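PDB 6Q2F: glycoside hydrolase family protein from Novosphingobium sp. PP1Y, which probably hydrolyses the glycosidic bonds of terminal alpha-L-rhamnose units, releasing rhamnose. Local coordinates for residues 990-995 with 1088-1093; 1009-1014 with 1029-1034. All blocks are in the same frame, centred on the assembly; numbering follows the deposited sequence.

Both contacts lie in a beta-sandwich near the C-terminus, consistent with a galactose-binding-domain-like fold, with centres about 6 Å apart and contact 2 nested in sequence inside the loop closed by contact 1. Strand 1028-1037 ties them together: in contact 2 it carries Tyr-1031, and it also runs between the two strands of contact 1. Gln-993 O and Ser-1032 N, 2.7 Å apart, probably form one of the backbone bonds joining them. Leu-1011 of contact 2 also touches Trp-992 of contact 1, so the two apolar clusters are continuous. The centres lie about 46 Å and 45 Å from that of the chain; the sodium site (Asp-503, Ser-504, Glu-583, Glu-586, Glu-644) uses none of their residues.

Contact 1: residues 990-995 with 1088-1093; sequences GAWQVA and NTLEIR
The indole of Trp-992 reaches across to Leu-1090 and Ile-1092, and this apolar packing is the whole contact. The far rim of the six-membered ring does the touching: CH2 lies 3.6 Å from Leu-1090 CD2, while Ile-1092 CD1 stands 4.1 Å from Trp-992 CZ3. The two methyls meet the ring obliquely, next to one another along the strand. Leu-1090 has CG anti to its backbone N (chi1 178°), which carries CD2 out to the ring, and Ile-1092 extends CD1 at the end of a straight chain, with CD1 anti to CA (chi2 -175°). A long, flat, apolar side chain suits position 992 because it has to reach past the intervening strand.

Polar and charged partners lie outside the pair. Trp-992 NE1 makes a weak hydrogen bond to Leu-988 O, and Arg-1033 forms a cation-pi interaction with the indole. Replacing the indole with the methyl of an alanine is likely to open a gap beside Leu-1090 CD2 and Ile-1092 CD1 and deprive Arg-1033 of its cation-pi partner.

Strand 1028-1037 lies between 992-996 and 1086-1095 in a six-stranded antiparallel sheet, and the indole bridges across it. Leu-1090 and Ile-1092 also pack on Val-1060 of strand 1057-1062, which extends the apolar layer to the next strand; Leu-1011 meets the indole from the loop after strand 1005-1008.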
# COMPACT_ATOMS: atom_id res chain seq x y z
N GLY A 990 11.98 47.13 15.44
CA GLY A 990 12.32 48.27 14.62
C GLY A 990 11.96 48.05 13.18
O GLY A 990 11.19 47.18 12.85
N ALA A 991 12.55 48.86 12.32
CA ALA A 991 12.22 48.88 10.90
C ALA A 991 12.94 47.80 10.11
O ALA A 991 14.11 47.51 10.35
CB ALA A 991 12.54 50.25 10.30
N TRP A 992 12.24 47.23 9.13
CA TRP A 992 12.83 46.31 8.18
C TRP A 992 12.51 46.76 6.76
O TRP A 992 11.42 47.25 6.49
CB TRP A 992 12.31 44.88 8.38
CG TRP A 992 12.68 44.22 9.64
CD1 TRP A 992 12.21 44.51 10.89
CD2 TRP A 992 13.57 43.11 9.80
NE1 TRP A 992 12.78 43.66 11.82
CE2 TRP A 992 13.61 42.79 11.17
CE3 TRP A 992 14.35 42.37 8.91
CZ2 TRP A 992 14.39 41.75 11.66
CZ3 TRP A 992 15.12 41.35 9.40
CH2 TRP A 992 15.14 41.05 10.77
N GLN A 993 13.48 46.57 5.87
CA GLN A 993 13.23 46.67 4.44
C GLN A 993 12.73 45.32 3.95
O GLN A 993 13.26 44.27 4.34
CB GLN A 993 14.50 47.05 3.68
CG GLN A 993 15.26 48.23 4.29
CD GLN A 993 14.34 49.36 4.68
OE1 GLN A 993 13.53 49.82 3.87
NE2 GLN A 993 14.43 49.80 5.93
N VAL A 994 11.69 45.35 3.11
CA VAL A 994 11.16 44.15 2.49
C VAL A 994 11.12 44.35 0.99
O VAL A 994 10.51 45.32 0.51
CB VAL A 994 9.76 43.81 3.02
CG1 VAL A 994 9.36 42.41 2.55
CG2 VAL A 994 9.72 43.90 4.53
N ALA A 995 11.72 43.43 0.24
CA ALA A 995 11.66 43.45 -1.21
C ALA A 995 10.94 42.20 -1.68
O ALA A 995 11.19 41.11 -1.17
CB ALA A 995 13.06 43.53 -1.84
N ASN A 1088 26.39 44.55 11.48
CA ASN A 1088 26.26 43.37 10.63
C ASN A 1088 25.06 43.55 9.72
O ASN A 1088 24.03 44.11 10.13
CB ASN A 1088 26.06 42.10 11.47
CG ASN A 1088 27.25 41.77 12.35
OD1 ASN A 1088 27.94 40.77 12.14
ND2 ASN A 1088 27.51 42.62 13.35
N THR A 1089 25.16 43.06 8.48
CA THR A 1089 24.03 43.08 7.58
C THR A 1089 23.27 41.77 7.73
O THR A 1089 23.87 40.72 8.00
CB THR A 1089 24.47 43.30 6.12
OG1 THR A 1089 25.20 42.17 5.66
CG2 THR A 1089 25.39 44.55 6.03
N LEU A 1090 21.96 41.85 7.59
CA LEU A 1090 21.06 40.72 7.76
C LEU A 1090 20.09 40.73 6.59
O LEU A 1090 19.46 41.76 6.32
CB LEU A 1090 20.29 40.81 9.09
CG LEU A 1090 19.26 39.72 9.40
CD1 LEU A 1090 19.92 38.34 9.47
CD2 LEU A 1090 18.60 40.03 10.75
N GLU A 1091 20.00 39.61 5.88
CA GLU A 1091 19.03 39.43 4.80
C GLU A 1091 18.35 38.09 5.00
O GLU A 1091 19.02 37.08 5.20
CB GLU A 1091 19.69 39.47 3.41
CG GLU A 1091 20.76 40.52 3.22
CD GLU A 1091 21.29 40.50 1.80
OE1 GLU A 1091 20.46 40.39 0.86
OE2 GLU A 1091 22.53 40.55 1.63
N ILE A 1092 17.02 38.10 4.95
CA ILE A 1092 16.22 36.93 5.27
C ILE A 1092 15.23 36.75 4.13
O ILE A 1092 14.34 37.58 3.95
CB ILE A 1092 15.50 37.07 6.61
CG1 ILE A 1092 16.51 37.34 7.72
CG2 ILE A 1092 14.65 35.83 6.87
CD1 ILE A 1092 15.92 37.39 9.11
N ARG A 1093 15.39 35.67 3.36
CA ARG A 1093 14.53 35.41 2.23
C ARG A 1093 13.45 34.45 2.70
O ARG A 1093 13.73 33.27 2.99
CB ARG A 1093 15.34 34.86 1.06
CG ARG A 1093 16.17 35.94 0.37
CD ARG A 1093 17.25 35.37 -0.56
NE ARG A 1093 16.68 34.55 -1.63
CZ ARG A 1093 16.77 33.23 -1.68
NH1 ARG A 1093 17.40 32.55 -0.71
NH2 ARG A 1093 16.23 32.58 -2.69

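Contact 2: residues 1009-1014 with 1029-1034; sequences ARLEPL and ATYSRN
Tyr-1031 projects from its strand toward the loop 1009-1014, where two leucines receive different parts of its side chain. Leu-1011 supplies one bump: its CD2 methyl sits obliquely against the CD2-CE2 side of the Tyr-1031 ring, 3.9 Å from ring atom CD2 and 3.7 Å from CE2. Leu-1014 and Tyr-1031 come at each other from opposite directions, and the branched end of the leucine faces the hydroxyl; Leu-1014 CD1 is 3.4 Å from Tyr-1031 OH, and CG and CD2 lie hardly farther away. The short side chain of Ala-1029 lets the same Leu-1014 CD1 come within 4.3 Å of its CB. With CG anti to its carbonyl carbon (chi1 -58°), Leu-1014 directs its branch at the strand.

Buried among these methyls, the tyrosine oxygen still has polar partners. Tyr-1031 OH donates to a water whose oxygen is 2.7 Å from it; that water donates to Glu-1012 O, and the OH is also hydrogen-bonded to Leu-1132 N.

The loop after the outermost strand 1005-1008 sends Leu-1011 to both sheets of the sandwich: it touches Trp-992 of the six-stranded one, to which Tyr-1031 belongs, and Leu-1132 and Val-1136 of strand 1131-1140 in the four-stranded one.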
# COMPACT_ATOMS: atom_id res chain seq x y z
N ALA A 1009 7.53 49.57 9.57
CA ALA A 1009 7.92 50.10 10.87
C ALA A 1009 8.06 48.99 11.88
O ALA A 1009 8.83 49.10 12.84
CB ALA A 1009 6.89 51.11 11.36
N ARG A 1010 7.36 47.88 11.65
CA ARG A 1010 7.29 46.78 12.59
C ARG A 1010 7.05 45.50 11.80
O ARG A 1010 6.25 45.50 10.86
CB ARG A 1010 6.16 47.02 13.58
CG ARG A 1010 6.30 46.34 14.92
CD ARG A 1010 5.86 47.29 16.06
NE ARG A 1010 6.14 48.70 15.73
CZ ARG A 1010 7.32 49.32 15.91
NH1 ARG A 1010 8.36 48.68 16.45
NH2 ARG A 1010 7.45 50.61 15.60
N LEU A 1011 7.71 44.42 12.19
CA LEU A 1011 7.40 43.12 11.60
C LEU A 1011 5.92 42.85 11.80
O LEU A 1011 5.40 43.00 12.91
CB LEU A 1011 8.24 42.02 12.26
CG LEU A 1011 9.66 41.72 11.77
CD1 LEU A 1011 10.34 40.64 12.59
CD2 LEU A 1011 9.66 41.37 10.28
N GLU A 1012 5.24 42.49 10.72
CA GLU A 1012 3.82 42.18 10.75
C GLU A 1012 3.53 41.03 9.81
O GLU A 1012 4.21 40.87 8.78
CB GLU A 1012 2.96 43.40 10.34
CG GLU A 1012 3.08 44.62 11.26
CD GLU A 1012 2.31 44.45 12.56
OE1 GLU A 1012 2.65 45.14 13.55
OE2 GLU A 1012 1.36 43.64 12.59
N PRO A 1013 2.52 40.20 10.11
CA PRO A 1013 2.12 39.17 9.15
C PRO A 1013 1.64 39.84 7.87
O PRO A 1013 0.73 40.66 7.90
CB PRO A 1013 0.99 38.42 9.87
CG PRO A 1013 1.05 38.85 11.30
CD PRO A 1013 1.66 40.23 11.30
N LEU A 1014 2.29 39.49 6.75
CA LEU A 1014 1.97 40.13 5.48
C LEU A 1014 0.51 39.91 5.10
O LEU A 1014 -0.11 40.79 4.50
CB LEU A 1014 2.88 39.61 4.37
CG LEU A 1014 4.38 39.82 4.62
CD1 LEU A 1014 5.22 39.37 3.45
CD2 LEU A 1014 4.65 41.28 4.96
N ALA A 1029 9.82 36.85 -0.22
CA ALA A 1029 10.00 38.21 0.27
C ALA A 1029 11.35 38.30 0.98
O ALA A 1029 11.66 37.47 1.84
CB ALA A 1029 8.87 38.60 1.23
N THR A 1030 12.14 39.31 0.61
CA THR A 1030 13.50 39.46 1.14
C THR A 1030 13.52 40.58 2.18
O THR A 1030 13.33 41.76 1.85
CB THR A 1030 14.48 39.75 0.00
OG1 THR A 1030 14.52 38.64 -0.89
CG2 THR A 1030 15.88 40.00 0.55
N TYR A 1031 13.74 40.20 3.44
CA TYR A 1031 13.80 41.16 4.53
C TYR A 1031 15.24 41.57 4.78
O TYR A 1031 16.15 40.73 4.77
CB TYR A 1031 13.20 40.57 5.80
CG TYR A 1031 11.71 40.36 5.81
CD1 TYR A 1031 11.11 39.33 5.06
CD2 TYR A 1031 10.88 41.15 6.61
CE1 TYR A 1031 9.73 39.13 5.08
CE2 TYR A 1031 9.51 40.94 6.64
CZ TYR A 1031 8.94 39.93 5.88
OH TYR A 1031 7.59 39.72 5.92
N SER A 1032 15.43 42.85 5.07
CA SER A 1032 16.74 43.50 5.06
C SER A 1032 16.83 44.41 6.27
O SER A 1032 15.86 45.10 6.60
CB SER A 1032 16.93 44.33 3.78
OG SER A 1032 18.18 45.01 3.78
N ARG A 1033 18.01 44.44 6.88
CA ARG A 1033 18.23 45.16 8.13
C ARG A 1033 19.70 45.03 8.50
O ARG A 1033 20.39 44.11 8.04
CB ARG A 1033 17.35 44.57 9.24
CG ARG A 1033 17.19 45.39 10.49
CD ARG A 1033 16.63 44.49 11.59
NE ARG A 1033 16.22 45.22 12.78
CZ ARG A 1033 17.07 45.79 13.62
NH1 ARG A 1033 18.37 45.75 13.39
NH2 ARG A 1033 16.62 46.42 14.70
N ASN A 1034 20.17 45.96 9.33
CA ASN A 1034 21.45 45.86 10.02
C ASN A 1034 21.22 45.59 11.50
O ASN A 1034 20.13 45.81 12.03
CB ASN A 1034 22.28 47.14 9.87
CG ASN A 1034 22.74 47.37 8.46
OD1 ASN A 1034 23.21 46.44 7.80
ND2 ASN A 1034 22.57 48.58 7.97
O HOH W 1 6.60 40.72 8.23